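Local coordinates for hydrophilic protein, virA protein (Chromobacterium violaceum, PDB 3BO6) that probably acts as a phosphothreonine lyase effector, removing phosphate from phosphothreonine by elimination, as SpvC-type virulence proteins do to host MAP kinases, at residues V64-H69 and W114-M119; F84-Q89 and F134-K139; C161-L166 and W186-Y191; S179-E184 and Q207-E212. All coordinates share one frame; numbering follows the deposited sequence. Where two conformers were deposited one is given.

Contact 1: V64-H69 and W114-M119; sequences VFMHAH and WKVTDM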
# COMPACT_ATOMS: atom_id res chain seq x y z
N VAL A 64 7.70 2.32 -15.85
CA VAL A 64 6.35 2.02 -16.28
C VAL A 64 5.30 2.29 -15.18
O VAL A 64 4.25 1.69 -15.19
CB VAL A 64 6.24 0.58 -16.81
CG1 VAL A 64 7.24 0.36 -17.96
CG2 VAL A 64 6.46 -0.44 -15.71
N PHE A 65 5.60 3.21 -14.28
CA PHE A 65 4.63 3.55 -13.23
C PHE A 65 4.33 5.04 -13.25
O PHE A 65 5.08 5.84 -13.82
CB PHE A 65 5.18 3.17 -11.85
CG PHE A 65 5.47 1.69 -11.70
CD1 PHE A 65 4.47 0.79 -11.36
CD2 PHE A 65 6.77 1.21 -11.87
CE1 PHE A 65 4.74 -0.57 -11.22
CE2 PHE A 65 7.05 -0.14 -11.71
CZ PHE A 65 6.04 -1.03 -11.39
N MET A 66 3.21 5.39 -12.64
CA MET A 66 2.89 6.78 -12.32
C MET A 66 2.92 6.90 -10.80
O MET A 66 2.42 6.01 -10.10
CB MET A 66 1.54 7.19 -12.89
CG MET A 66 1.46 6.98 -14.39
SD MET A 66 0.28 5.69 -14.79
CE MET A 66 -1.15 6.46 -14.07
N HIS A 67 3.52 7.97 -10.30
CA HIS A 67 3.85 8.07 -8.88
C HIS A 67 3.12 9.23 -8.22
O HIS A 67 2.95 10.29 -8.81
CB HIS A 67 5.35 8.31 -8.71
CG HIS A 67 6.21 7.34 -9.46
ND1 HIS A 67 6.78 6.24 -8.85
CD2 HIS A 67 6.61 7.31 -10.75
CE1 HIS A 67 7.49 5.57 -9.74
NE2 HIS A 67 7.40 6.20 -10.90
N ALA A 68 2.77 9.05 -6.95
CA ALA A 68 2.20 10.09 -6.13
C ALA A 68 2.90 10.09 -4.79
O ALA A 68 3.05 9.03 -4.17
CB ALA A 68 0.70 9.84 -5.94
N HIS A 69 3.29 11.26 -4.30
CA HIS A 69 3.83 11.36 -2.96
C HIS A 69 3.53 12.71 -2.36
O HIS A 69 3.60 13.72 -3.04
CB HIS A 69 5.32 11.05 -2.90
CG HIS A 69 6.18 12.10 -3.52
ND1 HIS A 69 6.54 12.07 -4.85
CD2 HIS A 69 6.76 13.21 -2.99
CE1 HIS A 69 7.30 13.12 -5.12
NE2 HIS A 69 7.45 13.82 -4.01
N TRP A 114 2.69 6.26 -3.12
CA TRP A 114 2.18 5.09 -3.83
C TRP A 114 2.43 5.25 -5.33
O TRP A 114 2.80 6.33 -5.78
CB TRP A 114 0.68 4.86 -3.51
CG TRP A 114 -0.24 6.04 -3.72
CD1 TRP A 114 -0.62 6.96 -2.79
CD2 TRP A 114 -0.90 6.41 -4.95
NE1 TRP A 114 -1.47 7.90 -3.36
CE2 TRP A 114 -1.65 7.57 -4.68
CE3 TRP A 114 -0.91 5.88 -6.24
CZ2 TRP A 114 -2.41 8.21 -5.66
CZ3 TRP A 114 -1.67 6.51 -7.21
CH2 TRP A 114 -2.40 7.67 -6.92
N LYS A 115 2.28 4.17 -6.09
CA LYS A 115 2.40 4.18 -7.59
C LYS A 115 1.40 3.17 -8.11
O LYS A 115 0.84 2.47 -7.32
CB LYS A 115 3.83 3.92 -8.04
CG LYS A 115 4.34 2.52 -7.79
CD LYS A 115 5.84 2.52 -8.10
CE LYS A 115 6.40 1.13 -8.13
NZ LYS A 115 7.88 1.23 -8.36
N VAL A 116 1.04 3.43 -9.38
CA VAL A 116 0.17 2.60 -10.18
C VAL A 116 0.84 2.31 -11.52
O VAL A 116 1.51 3.17 -12.09
CB VAL A 116 -1.24 3.25 -10.37
CG1 VAL A 116 -1.14 4.55 -11.17
CG2 VAL A 116 -2.20 2.29 -11.02
N THR A 117 0.68 1.09 -12.02
CA THR A 117 1.38 0.74 -13.23
C THR A 117 0.71 1.49 -14.38
O THR A 117 -0.52 1.67 -14.40
CB THR A 117 1.08 -0.75 -13.46
OG1 THR A 117 1.58 -1.50 -12.35
CG2 THR A 117 1.72 -1.28 -14.77
N ASP A 118 1.53 1.92 -15.33
CA ASP A 118 1.05 2.48 -16.58
C ASP A 118 0.76 1.33 -17.53
O ASP A 118 1.68 0.70 -18.09
CB ASP A 118 2.10 3.41 -17.19
CG ASP A 118 1.62 4.08 -18.48
OD1 ASP A 118 0.61 3.61 -19.05
OD2 ASP A 118 2.26 5.06 -18.89
N MET A 119 -0.52 1.06 -17.76
CA MET A 119 -0.92 -0.13 -18.50
C MET A 119 -0.63 -0.03 -20.00
O MET A 119 -0.68 -1.03 -20.71
CB MET A 119 -2.40 -0.43 -18.26
CG MET A 119 -2.73 -0.74 -16.79
SD MET A 119 -1.72 -2.05 -16.02
CE MET A 119 -2.34 -3.49 -16.87
O HOH W 1 5.69 6.94 -5.66

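Contact 2: F84-Q89 and F134-K139; sequences FHISVQ and FTLYVK. With SO4 (sulfate ion), chain C.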
# COMPACT_ATOMS: atom_id res chain seq x y z
N PHE A 84 2.26 -2.66 0.51
CA PHE A 84 1.12 -3.41 0.01
C PHE A 84 1.04 -3.32 -1.49
O PHE A 84 1.42 -2.32 -2.09
CB PHE A 84 -0.20 -2.83 0.55
CG PHE A 84 -0.33 -2.88 2.04
CD1 PHE A 84 -0.28 -1.71 2.79
CD2 PHE A 84 -0.58 -4.08 2.68
CE1 PHE A 84 -0.44 -1.73 4.17
CE2 PHE A 84 -0.74 -4.12 4.07
CZ PHE A 84 -0.66 -2.94 4.81
N HIS A 85 0.47 -4.36 -2.09
CA HIS A 85 0.06 -4.29 -3.48
C HIS A 85 -1.45 -4.43 -3.51
O HIS A 85 -2.06 -4.99 -2.59
CB HIS A 85 0.70 -5.42 -4.27
CG HIS A 85 2.19 -5.34 -4.33
ND1 HIS A 85 3.00 -6.26 -3.71
CD2 HIS A 85 3.01 -4.46 -4.95
CE1 HIS A 85 4.27 -5.94 -3.93
NE2 HIS A 85 4.30 -4.86 -4.69
N ILE A 86 -2.05 -3.92 -4.58
CA ILE A 86 -3.47 -4.10 -4.86
C ILE A 86 -3.60 -4.75 -6.23
O ILE A 86 -3.02 -4.26 -7.21
CB ILE A 86 -4.25 -2.78 -4.86
CG1 ILE A 86 -3.92 -1.97 -3.60
CG2 ILE A 86 -5.76 -3.05 -4.95
CD1 ILE A 86 -4.62 -0.60 -3.55
N SER A 87 -4.32 -5.87 -6.31
CA SER A 87 -4.46 -6.62 -7.56
C SER A 87 -5.90 -6.60 -8.06
O SER A 87 -6.81 -7.09 -7.37
CB SER A 87 -4.02 -8.07 -7.38
OG SER A 87 -2.67 -8.14 -6.97
N VAL A 88 -6.10 -6.02 -9.23
CA VAL A 88 -7.39 -6.10 -9.91
C VAL A 88 -7.23 -6.78 -11.27
O VAL A 88 -6.10 -7.04 -11.73
CB VAL A 88 -8.04 -4.71 -10.08
CG1 VAL A 88 -8.27 -4.05 -8.72
CG2 VAL A 88 -7.20 -3.81 -10.99
N GLN A 89 -8.34 -7.11 -11.91
CA GLN A 89 -8.26 -7.68 -13.25
C GLN A 89 -7.52 -6.71 -14.18
O GLN A 89 -7.76 -5.50 -14.15
CB GLN A 89 -9.67 -8.00 -13.76
CG GLN A 89 -9.72 -9.12 -14.79
CD GLN A 89 -9.35 -8.63 -16.16
OE1 GLN A 89 -9.68 -7.51 -16.53
NE2 GLN A 89 -8.65 -9.47 -16.93
N PHE A 134 -1.20 -1.56 -8.15
CA PHE A 134 -0.96 -0.46 -7.22
C PHE A 134 0.04 -0.92 -6.17
O PHE A 134 -0.06 -2.04 -5.68
CB PHE A 134 -2.24 -0.03 -6.48
CG PHE A 134 -3.35 0.45 -7.38
CD1 PHE A 134 -3.68 1.79 -7.46
CD2 PHE A 134 -4.09 -0.46 -8.12
CE1 PHE A 134 -4.72 2.22 -8.30
CE2 PHE A 134 -5.11 -0.04 -8.96
CZ PHE A 134 -5.42 1.29 -9.04
N THR A 135 1.00 -0.06 -5.84
CA THR A 135 1.95 -0.32 -4.77
C THR A 135 1.85 0.81 -3.75
O THR A 135 1.94 1.97 -4.12
CB THR A 135 3.37 -0.40 -5.33
OG1 THR A 135 3.44 -1.46 -6.30
CG2 THR A 135 4.37 -0.66 -4.21
N LEU A 136 1.62 0.46 -2.49
CA LEU A 136 1.49 1.43 -1.40
C LEU A 136 2.66 1.27 -0.45
O LEU A 136 2.90 0.17 0.05
CB LEU A 136 0.20 1.17 -0.60
CG LEU A 136 -1.11 0.93 -1.35
CD1 LEU A 136 -2.23 0.61 -0.36
CD2 LEU A 136 -1.47 2.14 -2.17
N TYR A 137 3.37 2.36 -0.18
CA TYR A 137 4.53 2.33 0.71
C TYR A 137 4.14 2.81 2.10
O TYR A 137 3.69 3.94 2.27
CB TYR A 137 5.65 3.20 0.14
CG TYR A 137 6.10 2.75 -1.22
CD1 TYR A 137 7.08 1.79 -1.37
CD2 TYR A 137 5.51 3.25 -2.36
CE1 TYR A 137 7.50 1.38 -2.65
CE2 TYR A 137 5.90 2.86 -3.61
CZ TYR A 137 6.88 1.92 -3.76
OH TYR A 137 7.22 1.58 -5.05
N VAL A 138 4.30 1.93 3.09
CA VAL A 138 3.95 2.25 4.46
C VAL A 138 5.21 2.75 5.15
O VAL A 138 6.30 2.22 4.92
CB VAL A 138 3.43 1.01 5.20
CG1 VAL A 138 2.93 1.41 6.59
CG2 VAL A 138 2.33 0.33 4.40
N LYS A 139 5.08 3.80 5.95
CA LYS A 139 6.20 4.31 6.75
C LYS A 139 5.76 4.44 8.19
O LYS A 139 4.63 4.82 8.45
CB LYS A 139 6.60 5.70 6.25
CG LYS A 139 7.08 5.77 4.81
CD LYS A 139 6.85 7.17 4.23
CE LYS A 139 7.51 8.26 5.07
NZ LYS A 139 7.13 9.64 4.60
S SO4 C . 7.75 -4.95 -5.39
O1 SO4 C . 7.17 -6.18 -4.82
O2 SO4 C . 8.95 -4.57 -4.66
O3 SO4 C . 8.09 -5.20 -6.78
O4 SO4 C . 6.78 -3.85 -5.29

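Contact 3: C161-L166 and W186-Y191; sequences CLESRL and WKYVSY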
# COMPACT_ATOMS: atom_id res chain seq x y z
N CYS A 161 -10.83 -0.31 4.02
CA CYS A 161 -11.62 0.60 3.21
C CYS A 161 -11.32 0.47 1.71
O CYS A 161 -12.22 0.60 0.87
CB CYS A 161 -11.34 2.02 3.65
SG CYS A 161 -12.74 3.03 3.36
N LEU A 162 -10.06 0.21 1.36
CA LEU A 162 -9.69 -0.01 -0.03
C LEU A 162 -10.44 -1.26 -0.53
O LEU A 162 -11.01 -1.26 -1.62
CB LEU A 162 -8.17 -0.20 -0.17
CG LEU A 162 -7.30 1.01 0.17
CD1 LEU A 162 -5.83 0.58 0.22
CD2 LEU A 162 -7.48 2.17 -0.83
N GLU A 163 -10.44 -2.30 0.30
CA GLU A 163 -11.12 -3.54 -0.03
C GLU A 163 -12.61 -3.28 -0.21
O GLU A 163 -13.21 -3.76 -1.17
CB GLU A 163 -10.92 -4.59 1.08
CG GLU A 163 -9.52 -5.21 1.12
CD GLU A 163 -9.39 -6.43 0.22
OE1 GLU A 163 -10.37 -7.20 0.08
OE2 GLU A 163 -8.29 -6.64 -0.34
N SER A 164 -13.22 -2.55 0.72
CA SER A 164 -14.66 -2.30 0.62
C SER A 164 -15.01 -1.47 -0.62
O SER A 164 -15.98 -1.79 -1.31
CB SER A 164 -15.22 -1.69 1.92
OG SER A 164 -14.75 -0.38 2.15
N ARG A 165 -14.22 -0.44 -0.93
CA ARG A 165 -14.49 0.38 -2.11
C ARG A 165 -14.34 -0.43 -3.39
O ARG A 165 -15.11 -0.25 -4.33
CB ARG A 165 -13.61 1.64 -2.18
CG ARG A 165 -14.14 2.90 -1.44
CD ARG A 165 -15.52 3.34 -1.91
NE ARG A 165 -15.81 4.74 -1.54
CZ ARG A 165 -17.03 5.24 -1.35
NH1 ARG A 165 -18.11 4.47 -1.40
NH2 ARG A 165 -17.16 6.53 -1.06
N LEU A 166 -13.35 -1.32 -3.45
CA LEU A 166 -13.14 -2.11 -4.67
C LEU A 166 -14.32 -3.04 -4.88
O LEU A 166 -14.84 -3.12 -5.99
CB LEU A 166 -11.82 -2.89 -4.63
CG LEU A 166 -10.62 -1.96 -4.79
CD1 LEU A 166 -9.34 -2.66 -4.29
CD2 LEU A 166 -10.48 -1.48 -6.26
N TRP A 186 -8.68 -10.67 2.62
CA TRP A 186 -8.27 -9.64 1.65
C TRP A 186 -8.39 -10.23 0.25
O TRP A 186 -7.69 -11.18 -0.10
CB TRP A 186 -6.83 -9.14 1.84
CG TRP A 186 -6.52 -8.50 3.15
CD1 TRP A 186 -7.38 -8.17 4.15
CD2 TRP A 186 -5.21 -8.12 3.60
NE1 TRP A 186 -6.69 -7.61 5.20
CE2 TRP A 186 -5.36 -7.58 4.89
CE3 TRP A 186 -3.94 -8.20 3.03
CZ2 TRP A 186 -4.27 -7.10 5.63
CZ3 TRP A 186 -2.86 -7.73 3.77
CH2 TRP A 186 -3.03 -7.20 5.05
N LYS A 187 -9.30 -9.68 -0.55
CA LYS A 187 -9.54 -10.18 -1.89
C LYS A 187 -8.67 -9.48 -2.93
O LYS A 187 -8.51 -9.99 -4.03
CB LYS A 187 -11.02 -9.98 -2.29
CG LYS A 187 -12.02 -10.63 -1.34
CD LYS A 187 -11.68 -12.09 -1.06
CE LYS A 187 -12.77 -12.77 -0.24
NZ LYS A 187 -12.43 -14.19 0.03
N TYR A 188 -8.14 -8.30 -2.58
CA TYR A 188 -7.37 -7.49 -3.55
C TYR A 188 -5.97 -7.14 -3.04
O TYR A 188 -5.02 -7.03 -3.82
CB TYR A 188 -8.10 -6.18 -3.86
CG TYR A 188 -9.52 -6.33 -4.31
CD1 TYR A 188 -9.84 -6.38 -5.68
CD2 TYR A 188 -10.57 -6.36 -3.39
CE1 TYR A 188 -11.16 -6.51 -6.11
CE2 TYR A 188 -11.89 -6.49 -3.82
CZ TYR A 188 -12.17 -6.56 -5.17
OH TYR A 188 -13.48 -6.66 -5.58
N VAL A 189 -5.84 -6.92 -1.74
CA VAL A 189 -4.60 -6.46 -1.15
C VAL A 189 -3.69 -7.61 -0.74
O VAL A 189 -4.15 -8.68 -0.30
CB VAL A 189 -4.90 -5.57 0.08
CG1 VAL A 189 -3.62 -5.17 0.79
CG2 VAL A 189 -5.70 -4.32 -0.35
N SER A 190 -2.39 -7.40 -0.92
CA SER A 190 -1.38 -8.33 -0.41
C SER A 190 -0.17 -7.57 0.11
O SER A 190 -0.05 -6.36 -0.11
CB SER A 190 -0.99 -9.39 -1.45
OG SER A 190 -0.45 -8.78 -2.61
N TYR A 191 0.71 -8.27 0.81
CA TYR A 191 1.81 -7.64 1.54
C TYR A 191 3.16 -8.31 1.34
O TYR A 191 3.24 -9.53 1.20
CB TYR A 191 1.49 -7.74 3.03
CG TYR A 191 2.66 -7.41 3.96
CD1 TYR A 191 2.98 -6.09 4.26
CD2 TYR A 191 3.44 -8.44 4.51
CE1 TYR A 191 4.04 -5.80 5.13
CE2 TYR A 191 4.50 -8.14 5.36
CZ TYR A 191 4.78 -6.83 5.67
OH TYR A 191 5.84 -6.55 6.53

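Contact 4: S179-E184 and Q207-E212; sequences SDVHPE and QALREE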
# COMPACT_ATOMS: atom_id res chain seq x y z
N SER A 179 5.13 -13.30 -4.81
CA SER A 179 6.02 -12.80 -3.76
C SER A 179 5.34 -12.54 -2.42
O SER A 179 5.98 -12.62 -1.38
CB SER A 179 6.69 -11.50 -4.20
OG SER A 179 5.72 -10.50 -4.51
N ASP A 180 4.04 -12.23 -2.45
CA ASP A 180 3.36 -11.64 -1.31
C ASP A 180 2.54 -12.65 -0.52
O ASP A 180 2.30 -13.77 -0.98
CB ASP A 180 2.35 -10.58 -1.80
CG ASP A 180 2.98 -9.29 -2.30
OD1 ASP A 180 4.20 -9.18 -2.56
OD2 ASP A 180 2.18 -8.34 -2.45
N VAL A 181 2.04 -12.21 0.64
CA VAL A 181 1.07 -13.01 1.40
C VAL A 181 -0.17 -12.17 1.67
O VAL A 181 -0.14 -10.94 1.60
CB VAL A 181 1.65 -13.52 2.75
CG1 VAL A 181 2.78 -14.54 2.51
CG2 VAL A 181 2.13 -12.36 3.61
N HIS A 182 -1.28 -12.84 1.95
CA HIS A 182 -2.51 -12.15 2.28
C HIS A 182 -3.39 -13.14 3.04
O HIS A 182 -3.28 -14.35 2.84
CB HIS A 182 -3.24 -11.67 1.02
CG HIS A 182 -3.76 -12.78 0.16
ND1 HIS A 182 -5.05 -13.26 0.25
CD2 HIS A 182 -3.15 -13.51 -0.80
CE1 HIS A 182 -5.20 -14.25 -0.62
NE2 HIS A 182 -4.07 -14.41 -1.27
N PRO A 183 -4.27 -12.62 3.90
CA PRO A 183 -5.22 -13.49 4.61
C PRO A 183 -6.45 -13.73 3.74
O PRO A 183 -6.67 -13.01 2.77
CB PRO A 183 -5.62 -12.64 5.81
CG PRO A 183 -5.52 -11.23 5.33
CD PRO A 183 -4.35 -11.22 4.35
N GLU A 184 -7.26 -14.72 4.10
CA GLU A 184 -8.45 -15.06 3.32
C GLU A 184 -9.39 -13.87 3.10
O GLU A 184 -10.04 -13.77 2.06
CB GLU A 184 -9.22 -16.20 3.99
CG GLU A 184 -8.38 -17.43 4.26
CD GLU A 184 -8.91 -18.25 5.43
OE1 GLU A 184 -10.14 -18.24 5.65
OE2 GLU A 184 -8.10 -18.89 6.12
N GLN A 207 6.06 -18.21 4.81
CA GLN A 207 5.96 -18.34 6.25
C GLN A 207 6.67 -17.18 6.96
O GLN A 207 6.13 -16.61 7.92
CB GLN A 207 6.50 -19.69 6.72
CG GLN A 207 6.26 -19.95 8.20
CD GLN A 207 4.79 -19.90 8.56
OE1 GLN A 207 3.92 -20.14 7.72
NE2 GLN A 207 4.51 -19.59 9.82
N ALA A 208 7.85 -16.81 6.46
CA ALA A 208 8.57 -15.68 7.03
C ALA A 208 7.73 -14.41 6.94
O ALA A 208 7.65 -13.63 7.91
CB ALA A 208 9.91 -15.48 6.33
N LEU A 209 7.08 -14.19 5.80
CA LEU A 209 6.27 -12.99 5.67
C LEU A 209 5.05 -13.02 6.59
O LEU A 209 4.69 -12.00 7.17
CB LEU A 209 5.84 -12.75 4.22
CG LEU A 209 6.93 -12.24 3.28
CD1 LEU A 209 6.43 -12.22 1.83
CD2 LEU A 209 7.42 -10.84 3.69
N ARG A 210 4.41 -14.18 6.72
CA ARG A 210 3.24 -14.30 7.63
C ARG A 210 3.64 -14.05 9.09
O ARG A 210 2.80 -13.68 9.91
CB ARG A 210 2.59 -15.68 7.51
CG ARG A 210 1.79 -15.92 6.23
CD ARG A 210 1.04 -17.25 6.32
NE ARG A 210 1.94 -18.39 6.19
CZ ARG A 210 2.11 -19.07 5.06
NH1 ARG A 210 2.95 -20.09 5.01
NH2 ARG A 210 1.43 -18.72 3.97
N GLU A 211 4.92 -14.25 9.39
CA GLU A 211 5.45 -13.98 10.72
C GLU A 211 5.93 -12.54 10.95
O GLU A 211 6.30 -12.19 12.07
CB GLU A 211 6.54 -15.00 11.10
CG GLU A 211 5.98 -16.42 11.14
CD GLU A 211 6.99 -17.47 11.56
OE1 GLU A 211 8.14 -17.12 11.89
OE2 GLU A 211 6.62 -18.65 11.55
N GLU A 212 5.95 -11.70 9.92
CA GLU A 212 6.32 -10.30 10.11
C GLU A 212 5.39 -9.64 11.11
O GLU A 212 4.18 -9.65 10.92
CB GLU A 212 6.22 -9.54 8.78
CG GLU A 212 7.37 -9.82 7.81
CD GLU A 212 8.66 -9.08 8.19
OE1 GLU A 212 8.60 -8.05 8.90
OE2 GLU A 212 9.75 -9.53 7.74

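Contact 1: V64-H69 and W114-M119
Strands 65-69 and 114-117 run antiparallel at 158°, their axes 4.5 Å apart, and five nearly straight backbone hydrogen bonds tie M66 to V116, A68 to W114, and D118 N to V64 O at 2.7 Å. F65 with T117 and H67 with K115 form the alternating non-hydrogen-bonded pairs. K115 and H67 point to the same face of the sheet. The CG of K115 stands between the backbone N and the carbonyl carbon (chi1 68°), and the extended remainder of the chain runs over the F65 ring. CE lies above the centre of that ring, 3.6 Å from its centroid, and NZ, 3.9 Å from the F65 centroid, adds a cation-pi interaction. V64 CG2 touches the opposite face of F65 toward its rim, so the phenyl is sandwiched. The H67 ring lies alongside K115 and points the same way, its CE1 3.8 Å from K115 CD. A water donates to W114 O and makes a weak bond with H67 ND1. On the buried face A68 CB rests on the indole of W114, 3.7 Å from the centroid of its six-membered ring, while NE1 of W114 is taken up by L104 O. M66, bent at chi2 and chi3, sets CE against V116 CG1 and lays SD against D118, whose OD1 forms a salt bridge with R44. The pairing is that of two central strands in a twisted antiparallel sheet: one face joins the hydrophobic core, and on the other the K115 side chain comes within about 6 Å (nearest atoms) of a bound sulfate, at the margin of a probable anion pocket.

Contact 2: F84-Q89 and F134-K139
H85, lying beside T135 and pointing the same way, donates NE2 to sulfate O4 at 2.7 Å with an N-H...O angle of 166°, the sulfur lying in the ring plane. H85 and T135 are a non-hydrogen-bonded pair of the seven-stranded antiparallel sheet, where strands 84-86 and 134-137 are neighbours. R127, K83, R192 and R199 also bond to the sulfate, a cluster of basic groups consistent with a site for the phosphate of a phosphothreonine substrate. With ND1 of H85 held by D180 OD2, both ring nitrogens are engaged and the imidazole cannot easily turn. T135 OG1 meets the same ring at its edge, in plane, 3.3 Å from H85 CD2. The backbones of F84 and L136 exchange two hydrogen bonds, L136 N reaching F84 O at 2.8 Å. F134 O accepts from I86 N at 3.0 Å and also meets H85 CA-H, whereas the return bond from F134 N to I86 O is weak at 3.4 Å. On the other face F84, I86 and L136 make an apolar layer covered by helices 93-104 and 149-168, and F134 beside them packs on V116 of the next strand. V138 CG2 approaches the F84 ring 3.5 Å from CE1. I86 crosses F134 obliquely, its CB packing on F134 CB at 3.8 Å.

Contact 3: C161-L166 and W186-Y191
The carboxylate of E163 takes three backbone N-H groups, from the end of the turn and the first residue of strand 189-191. K187 N reaches OE1 at 2.8 Å on its syn side. OE2 is doubly gripped: Y188 N comes to it at 2.8 Å, also syn, and V189 N reaches E163 OE2 at 2.8 Å nearly along the C-O bond. These bonds hold the carboxylate in a fixed orientation and satisfy a buried acidic group; three donors would probably favour its ionised form. A sharp bend at chi2 (-88°) directs the end of E163 from the helix to the turn. Aliphatic groups close in around it: V189 CG2 lies 3.5 Å from E163 OE2, and W186 CB is 3.6 Å from the same oxygen. The Y188 ring presents its edge to the carboxylate, with E163 CD in the ring plane although the two planes are 54° apart. One helical turn on, L166 lies over a face of that ring. Its CB sits above the centre, 3.7 Å from the Y188 centroid, as a CH-pi contact, and L166 CD1 continues over CG of Y188 at 3.7 Å. The far end of the tyrosine is anchored through OH to L171 O. Further out, L166 also packs on I86 of the sheet and L100 of helix 93-104, while V189 and W186 lean on I159 of helix 149-168. Overall, a helix packs across one face of the sheet in an alpha/beta fold, and its buried glutamate fastens the turn that starts the outermost strand, 189-193.

Contact 4: S179-E184 and Q207-E212
V181 lays both methyls against L209, its CG2 3.8 Å from L209 CB. With chi1 at -66°, CG1 stands anti to the carbonyl carbon and CG2 lies between it and the backbone N, an orientation that sets the two methyls on CB of the leucine. The CG1 methyl also reaches R210, 4.1 Å from its CG, beside the aliphatic part of the arginine. Further along, L209 CD1 touches the backbone of the loop at S179 O, 3.3 Å away. No hydrogen bond joins 179-184 to 207-212; the contact is mostly apolar, and each side is braced internally. On the helix, in the given conformer of Q207, R210 grips the amide side-on: NH1 and NE both bond to Q207 OE1, at 2.9 and 3.1 Å, with the oxygen in the guanidinium plane. The other end of that amide donates through Q207 NE2 to E211 OE2 at 2.9 Å, making an exposed polar chain. On the loop, S179 OG donates to D180 OD1 at 2.8 Å from above the carboxylate plane, and also bonds R127, while D180 OD2 bonds S190. V181 is bonded through its backbone to Y191 and packs on Y215 of helix 213-219, for which E212 occupies the N-cap position. This is the docking of the short helix 206-210, just before the C-terminal helix, on a long loop that flanks the outermost strand, and the loop carries S179 and D180 to the rim of the sulfate pocket, the S179 side chain lying about 5 Å from the anion.

Contacts 1 and 2 are neighbouring pairs in one sheet, their centres 10 Å apart, joined where K115 O probably accepts a hydrogen bond from T135 N at 2.9 Å. Contact 3 adds the next strand, its centre 9 Å from that of contact 2. Contact 4 lies on the opposite side of the chain's centre from contact 1, about 24 Å centre to centre. D180 of contact 4 ties it to contacts 2 and 3: its OD2 lies 2.6 Å from H85 ND1 and 2.7 Å from S190 OG. The sulfate lies beside H85 with K115 and S179 nearby, so contacts 1, 2 and 4 converge on the probable phosphate pocket; contact 3 holds the adjoining strand 189-193, whose R192 also bonds the sulfate.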